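Local coordinates for uncharacterized protein (Porphyromonas gingivalis, PDB 1ZBS) that is of unknown function but is probably a two-domain sugar kinase of the ASKHA superfamily, likely phosphorylating N-acetylglucosamine with ATP, at residues P33-R38 against K189-R194; E40-L45 against N79-S84. All coordinates share one frame; numbering follows the deposited sequence.

Contact 1 (P33-R38 against K189-R194); sequences PFQQDR and KPFPNR
The contact between Q35 and F191, with R194 beside it, is a thin surface touch that bridges the two lobes of an actin-like ATPase (ASKHA) fold. Q35 lies in the loop leading from strand 21-29 of the first lobe to helix 38-53. F191 stands at the N-cap position of helix 192-197, among the helices of the other lobe. The backbones remain well apart, with 11.2 Å between Q35 CA and F191 CA, and just 68 Å² is buried, so side-chain ends do all the reaching. Q35 leaves its loop on a chain turned out of full extension about its CB-CG bond (chi2 148°), which carries the terminal amide to the rim of the F191 ring. Q35 NE2 sits in the plane of the ring, 3.3 Å from F191 CE1, an edge approach in which the amide and ring planes are 32° apart. R194, extended from CG to NE, lays its guanidinium over one face of the phenyl group, so that two flat groups overlie one another within 189-194 while the glutamine comes in at the margin. R194 NE also makes a weak hydrogen bond to S9 O, in the turn between the first two strands of the first lobe, which adds a second thread across the interdomain gap. Next to Q35 in the chain, F34 packs on R188 of the second subunit. The amide of Q35 meets the guanidinium more loosely and obliquely, its NE2 lying 4.1 Å from R194 NH2, whereas R194 NH1 is poised 3.5 Å above the centre of the F191 ring.

Contact 2 (E40-L45 against N79-S84); sequences EIDTAL and NEALDS
Helices 38-53 and 75-85 run in roughly the same direction where D42 and L45 meet A81 and L82, their local axes crossing at -35° with a closest approach of 9.9 Å. The separation is smallest at D42 and A81, whose CA atoms lie 6.0 Å apart, since alanine adds only a methyl group between the backbones. The helices pack side by side in the lobe built on the sheet of strands 2-7, 11-18, 21-29, 62-67 and 91-95. L45 and A81 carry most of the contact. A first torsion off the staggered positions (chi1 -102°) brings L45 CD2 to 3.5 Å from A81 CB and 3.4 Å from A81 O. L45 CD2 also approaches L82 CD2, at 4.3 Å, while L82 rests on I92 of strand 91-95. Roughly at right angles to L45, D42 OD1 comes within 3.6 Å of A81 CB. D42 and S84 find polar partners in their own helices, D42 OD2 in a salt bridge to R46 and S84 OG donating to E80 O. Between 40-45 and 79-84 the contact is thus van der Waals packing centred on L45 and the A81 methyl, with the R38-E80 salt bridge added one turn before D42.

Contact 2 is nested in the chain loop that contact 1 closes, and their centres are about 16 Å apart. The two meet directly: R38 NH2 pairs with E80 OE1 at 3.0 Å in a salt bridge, tying the start of helix 38-53 to helix 75-85, and Q36 OE1 packs on I41 CD1 at 3.9 Å. D37, from the first segment of contact 1, caps the helix that supplies one side of contact 2, its OD2 accepting from E40 N. Contact 2 lies within one lobe, whereas contact 1 spans the gap between lobes. In related kinases that cleft holds nucleotide and sugar, but nothing marks contact 1 as more than a surface bridge.

Contact 1 (P33-R38 against K189-R194)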
loop_
_atom_site.group_PDB
_atom_site.type_symbol
_atom_site.label_atom_id
_atom_site.label_comp_id
_atom_site.label_asym_id
_atom_site.label_seq_id
_atom_site.Cartn_x
_atom_site.Cartn_y
_atom_site.Cartn_z
ATOM N N PRO A 33 12.862 -19.042 0.178
ATOM C CA PRO A 33 12.101 -20.225 -0.243
ATOM C C PRO A 33 10.619 -20.023 -0.573
ATOM O O PRO A 33 10.045 -20.800 -1.337
ATOM C CB PRO A 33 12.303 -21.190 0.923
ATOM C CG PRO A 33 12.385 -20.267 2.091
ATOM C CD PRO A 33 13.308 -19.185 1.574
ATOM N N PHE A 34 9.996 -18.997 0.003
ATOM C CA PHE A 34 8.581 -18.733 -0.249
ATOM C C PHE A 34 8.385 -17.792 -1.426
ATOM O O PHE A 34 7.388 -17.876 -2.144
ATOM C CB PHE A 34 7.918 -18.109 0.981
ATOM C CG PHE A 34 6.419 -18.022 0.883
ATOM C CD1 PHE A 34 5.740 -16.892 1.333
ATOM C CD2 PHE A 34 5.683 -19.081 0.360
ATOM C CE1 PHE A 34 4.345 -16.821 1.268
ATOM C CE2 PHE A 34 4.292 -19.024 0.290
ATOM C CZ PHE A 34 3.620 -17.889 0.743
ATOM N N GLN A 35 9.347 -16.897 -1.613
ATOM C CA GLN A 35 9.288 -15.915 -2.682
ATOM C C GLN A 35 9.901 -16.465 -3.963
ATOM O O GLN A 35 9.433 -16.161 -5.061
ATOM C CB GLN A 35 10.024 -14.648 -2.240
ATOM C CG GLN A 35 9.480 -13.359 -2.824
ATOM C CD GLN A 35 9.647 -12.188 -1.872
ATOM O OE1 GLN A 35 9.052 -12.160 -0.791
ATOM N NE2 GLN A 35 10.469 -11.225 -2.261
ATOM N N GLN A 36 10.942 -17.280 -3.812
ATOM C CA GLN A 36 11.636 -17.890 -4.947
ATOM C C GLN A 36 11.396 -19.399 -4.956
ATOM O O GLN A 36 10.780 -19.935 -4.033
ATOM C CB GLN A 36 13.140 -17.595 -4.864
ATOM C CG GLN A 36 13.497 -16.122 -5.051
ATOM C CD GLN A 36 14.887 -15.784 -4.543
ATOM O OE1 GLN A 36 15.154 -15.849 -3.341
ATOM N NE2 GLN A 36 15.780 -15.421 -5.457
ATOM N N ASP A 37 11.876 -20.080 -5.995
ATOM C CA ASP A 37 11.694 -21.526 -6.099
ATOM C C ASP A 37 13.004 -22.316 -6.156
ATOM O O ASP A 37 14.092 -21.755 -6.045
ATOM C CB ASP A 37 10.829 -21.869 -7.320
ATOM C CG ASP A 37 11.521 -21.576 -8.636
ATOM O OD1 ASP A 37 10.859 -21.689 -9.688
ATOM O OD2 ASP A 37 12.722 -21.239 -8.629
ATOM N N ARG A 38 12.874 -23.625 -6.343
ATOM C CA ARG A 38 14.008 -24.543 -6.381
ATOM C C ARG A 38 15.281 -24.062 -7.090
ATOM O O ARG A 38 16.293 -23.774 -6.438
ATOM C CB ARG A 38 13.565 -25.872 -6.993
ATOM C CG ARG A 38 14.602 -26.990 -6.911
ATOM C CD ARG A 38 14.654 -27.645 -5.527
ATOM N NE ARG A 38 13.367 -28.249 -5.155
ATOM C CZ ARG A 38 13.194 -29.085 -4.133
ATOM N NH1 ARG A 38 11.990 -29.576 -3.880
ATOM N NH2 ARG A 38 14.228 -29.438 -3.373
ATOM N N LYS A 189 6.092 -1.521 -10.809
ATOM C CA LYS A 189 7.458 -2.011 -10.782
ATOM C C LYS A 189 7.557 -3.073 -9.702
ATOM O O LYS A 189 6.843 -3.024 -8.710
ATOM C CB LYS A 189 8.401 -0.864 -10.442
ATOM C CG LYS A 189 9.488 -0.615 -11.450
ATOM C CD LYS A 189 8.925 -0.135 -12.767
ATOM C CE LYS A 189 10.055 0.128 -13.752
ATOM N NZ LYS A 189 9.559 0.640 -15.055
ATOM N N PRO A 190 8.449 -4.053 -9.884
ATOM C CA PRO A 190 8.642 -5.132 -8.910
ATOM C C PRO A 190 9.311 -4.632 -7.628
ATOM O O PRO A 190 10.063 -3.660 -7.649
ATOM C CB PRO A 190 9.509 -6.127 -9.673
ATOM C CG PRO A 190 10.323 -5.236 -10.553
ATOM C CD PRO A 190 9.297 -4.261 -11.071
ATOM N N PHE A 191 9.014 -5.304 -6.519
ATOM C CA PHE A 191 9.558 -4.968 -5.204
ATOM C C PHE A 191 9.316 -3.514 -4.817
ATOM O O PHE A 191 10.244 -2.788 -4.472
ATOM C CB PHE A 191 11.058 -5.297 -5.166
ATOM C CG PHE A 191 11.356 -6.756 -5.384
ATOM C CD1 PHE A 191 10.972 -7.709 -4.440
ATOM C CD2 PHE A 191 11.962 -7.185 -6.557
ATOM C CE1 PHE A 191 11.184 -9.071 -4.667
ATOM C CE2 PHE A 191 12.181 -8.547 -6.796
ATOM C CZ PHE A 191 11.789 -9.491 -5.849
ATOM N N PRO A 192 8.052 -3.068 -4.866
ATOM C CA PRO A 192 7.753 -1.679 -4.505
ATOM C C PRO A 192 8.210 -1.375 -3.065
ATOM O O PRO A 192 8.570 -0.237 -2.751
ATOM C CB PRO A 192 6.229 -1.592 -4.659
ATOM C CG PRO A 192 5.886 -2.716 -5.594
ATOM C CD PRO A 192 6.823 -3.816 -5.193
ATOM N N ASN A 193 8.203 -2.393 -2.203
ATOM C CA ASN A 193 8.623 -2.209 -0.812
ATOM C C ASN A 193 10.086 -1.773 -0.692
ATOM O O ASN A 193 10.408 -0.892 0.112
ATOM C CB ASN A 193 8.387 -3.485 0.006
ATOM C CG ASN A 193 9.071 -4.703 -0.587
ATOM O OD1 ASN A 193 9.100 -4.882 -1.802
ATOM N ND2 ASN A 193 9.607 -5.561 0.272
ATOM N N ARG A 194 10.965 -2.387 -1.484
ATOM C CA ARG A 194 12.382 -2.043 -1.468
ATOM C C ARG A 194 12.590 -0.643 -2.021
ATOM O O ARG A 194 13.463 0.098 -1.560
ATOM C CB ARG A 194 13.193 -3.037 -2.300
ATOM C CG ARG A 194 13.306 -4.422 -1.681
ATOM C CD ARG A 194 14.080 -5.355 -2.601
ATOM N NE ARG A 194 13.830 -6.758 -2.295
ATOM C CZ ARG A 194 14.149 -7.761 -3.105
ATOM N NH1 ARG A 194 14.733 -7.503 -4.270
ATOM N NH2 ARG A 194 13.881 -9.011 -2.756
#

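Contact 2 (E40-L45 against N79-S84)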
loop_
_atom_site.group_PDB
_atom_site.type_symbol
_atom_site.label_atom_id
_atom_site.label_comp_id
_atom_site.label_asym_id
_atom_site.label_seq_id
_atom_site.Cartn_x
_atom_site.Cartn_y
_atom_site.Cartn_z
ATOM N N GLU A 40 15.703 -21.237 -9.119
ATOM C CA GLU A 40 15.955 -19.802 -9.250
ATOM C C GLU A 40 16.759 -19.339 -8.035
ATOM O O GLU A 40 17.237 -18.207 -7.992
ATOM C CB GLU A 40 14.646 -19.010 -9.366
ATOM C CG GLU A 40 13.960 -18.691 -8.059
ATOM C CD GLU A 40 12.890 -17.627 -8.227
ATOM O OE1 GLU A 40 13.238 -16.503 -8.674
ATOM O OE2 GLU A 40 11.703 -17.912 -7.922
ATOM N N ILE A 41 16.899 -20.228 -7.051
ATOM C CA ILE A 41 17.686 -19.941 -5.850
ATOM C C ILE A 41 18.856 -20.923 -5.819
ATOM O O ILE A 41 19.835 -20.739 -5.087
ATOM C CB ILE A 41 16.856 -20.113 -4.540
ATOM C CG1 ILE A 41 17.672 -19.599 -3.348
ATOM C CG2 ILE A 41 16.525 -21.591 -4.302
ATOM C CD1 ILE A 41 18.260 -18.205 -3.571
ATOM N N ASP A 42 18.737 -21.972 -6.632
ATOM C CA ASP A 42 19.757 -23.015 -6.744
ATOM C C ASP A 42 20.916 -22.424 -7.535
ATOM O O ASP A 42 22.019 -22.974 -7.575
ATOM C CB ASP A 42 19.185 -24.211 -7.506
ATOM C CG ASP A 42 19.738 -25.528 -7.028
ATOM O OD1 ASP A 42 19.470 -25.909 -5.864
ATOM O OD2 ASP A 42 20.445 -26.193 -7.818
ATOM N N THR A 43 20.639 -21.294 -8.176
ATOM C CA THR A 43 21.635 -20.605 -8.970
ATOM C C THR A 43 22.407 -19.611 -8.117
ATOM O O THR A 43 23.624 -19.446 -8.275
ATOM C CB THR A 43 20.980 -19.865 -10.154
ATOM O OG1 THR A 43 21.806 -18.756 -10.545
ATOM C CG2 THR A 43 19.596 -19.370 -9.768
ATOM N N ALA A 44 21.699 -18.955 -7.206
ATOM C CA ALA A 44 22.326 -17.979 -6.316
ATOM C C ALA A 44 23.270 -18.684 -5.346
ATOM O O ALA A 44 24.323 -18.153 -4.982
ATOM C CB ALA A 44 21.260 -17.217 -5.542
ATOM N N LEU A 45 22.884 -19.887 -4.937
ATOM C CA LEU A 45 23.685 -20.672 -4.011
ATOM C C LEU A 45 25.068 -20.997 -4.566
ATOM O O LEU A 45 26.076 -20.790 -3.889
ATOM C CB LEU A 45 22.958 -21.971 -3.649
ATOM C CG LEU A 45 22.255 -22.037 -2.290
ATOM C CD1 LEU A 45 21.376 -20.818 -2.096
ATOM C CD2 LEU A 45 21.421 -23.317 -2.206
ATOM N N ASN A 79 16.631 -26.307 2.365
ATOM C CA ASN A 79 17.468 -27.283 3.048
ATOM C C ASN A 79 18.043 -28.239 2.003
ATOM O O ASN A 79 19.210 -28.621 2.078
ATOM C CB ASN A 79 16.638 -28.052 4.084
ATOM C CG ASN A 79 17.471 -29.033 4.896
ATOM O OD1 ASN A 79 18.100 -29.938 4.349
ATOM N ND2 ASN A 79 17.470 -28.858 6.213
ATOM N N GLU A 80 17.226 -28.609 1.021
ATOM C CA GLU A 80 17.668 -29.508 -0.039
ATOM C C GLU A 80 18.675 -28.823 -0.951
ATOM O O GLU A 80 19.669 -29.429 -1.355
ATOM C CB GLU A 80 16.478 -29.984 -0.870
ATOM C CG GLU A 80 15.492 -30.837 -0.099
ATOM C CD GLU A 80 14.373 -31.359 -0.977
ATOM O OE1 GLU A 80 14.681 -32.024 -1.991
ATOM O OE2 GLU A 80 13.189 -31.105 -0.656
ATOM N N ALA A 81 18.407 -27.561 -1.274
ATOM C CA ALA A 81 19.282 -26.767 -2.133
ATOM C C ALA A 81 20.640 -26.579 -1.470
ATOM O O ALA A 81 21.680 -26.739 -2.110
ATOM C CB ALA A 81 18.643 -25.405 -2.406
ATOM N N LEU A 82 20.622 -26.229 -0.188
ATOM C CA LEU A 82 21.850 -26.031 0.579
ATOM C C LEU A 82 22.589 -27.354 0.689
ATOM O O LEU A 82 23.803 -27.418 0.499
ATOM C CB LEU A 82 21.527 -25.520 1.984
ATOM C CG LEU A 82 21.103 -24.055 2.135
ATOM C CD1 LEU A 82 20.474 -23.853 3.504
ATOM C CD2 LEU A 82 22.307 -23.140 1.947
ATOM N N ASP A 83 21.848 -28.411 0.995
ATOM C CA ASP A 83 22.447 -29.724 1.131
ATOM C C ASP A 83 23.152 -30.161 -0.160
ATOM O O ASP A 83 24.080 -30.966 -0.119
ATOM C CB ASP A 83 21.384 -30.744 1.548
ATOM C CG ASP A 83 21.984 -32.079 1.943
ATOM O OD1 ASP A 83 22.276 -32.886 1.035
ATOM O OD2 ASP A 83 22.174 -32.313 3.163
ATOM N N SER A 84 22.720 -29.628 -1.300
ATOM C CA SER A 84 23.348 -29.964 -2.572
ATOM C C SER A 84 24.576 -29.079 -2.761
ATOM O O SER A 84 25.482 -29.398 -3.535
ATOM C CB SER A 84 22.366 -29.770 -3.734
ATOM O OG SER A 84 21.332 -30.745 -3.691
#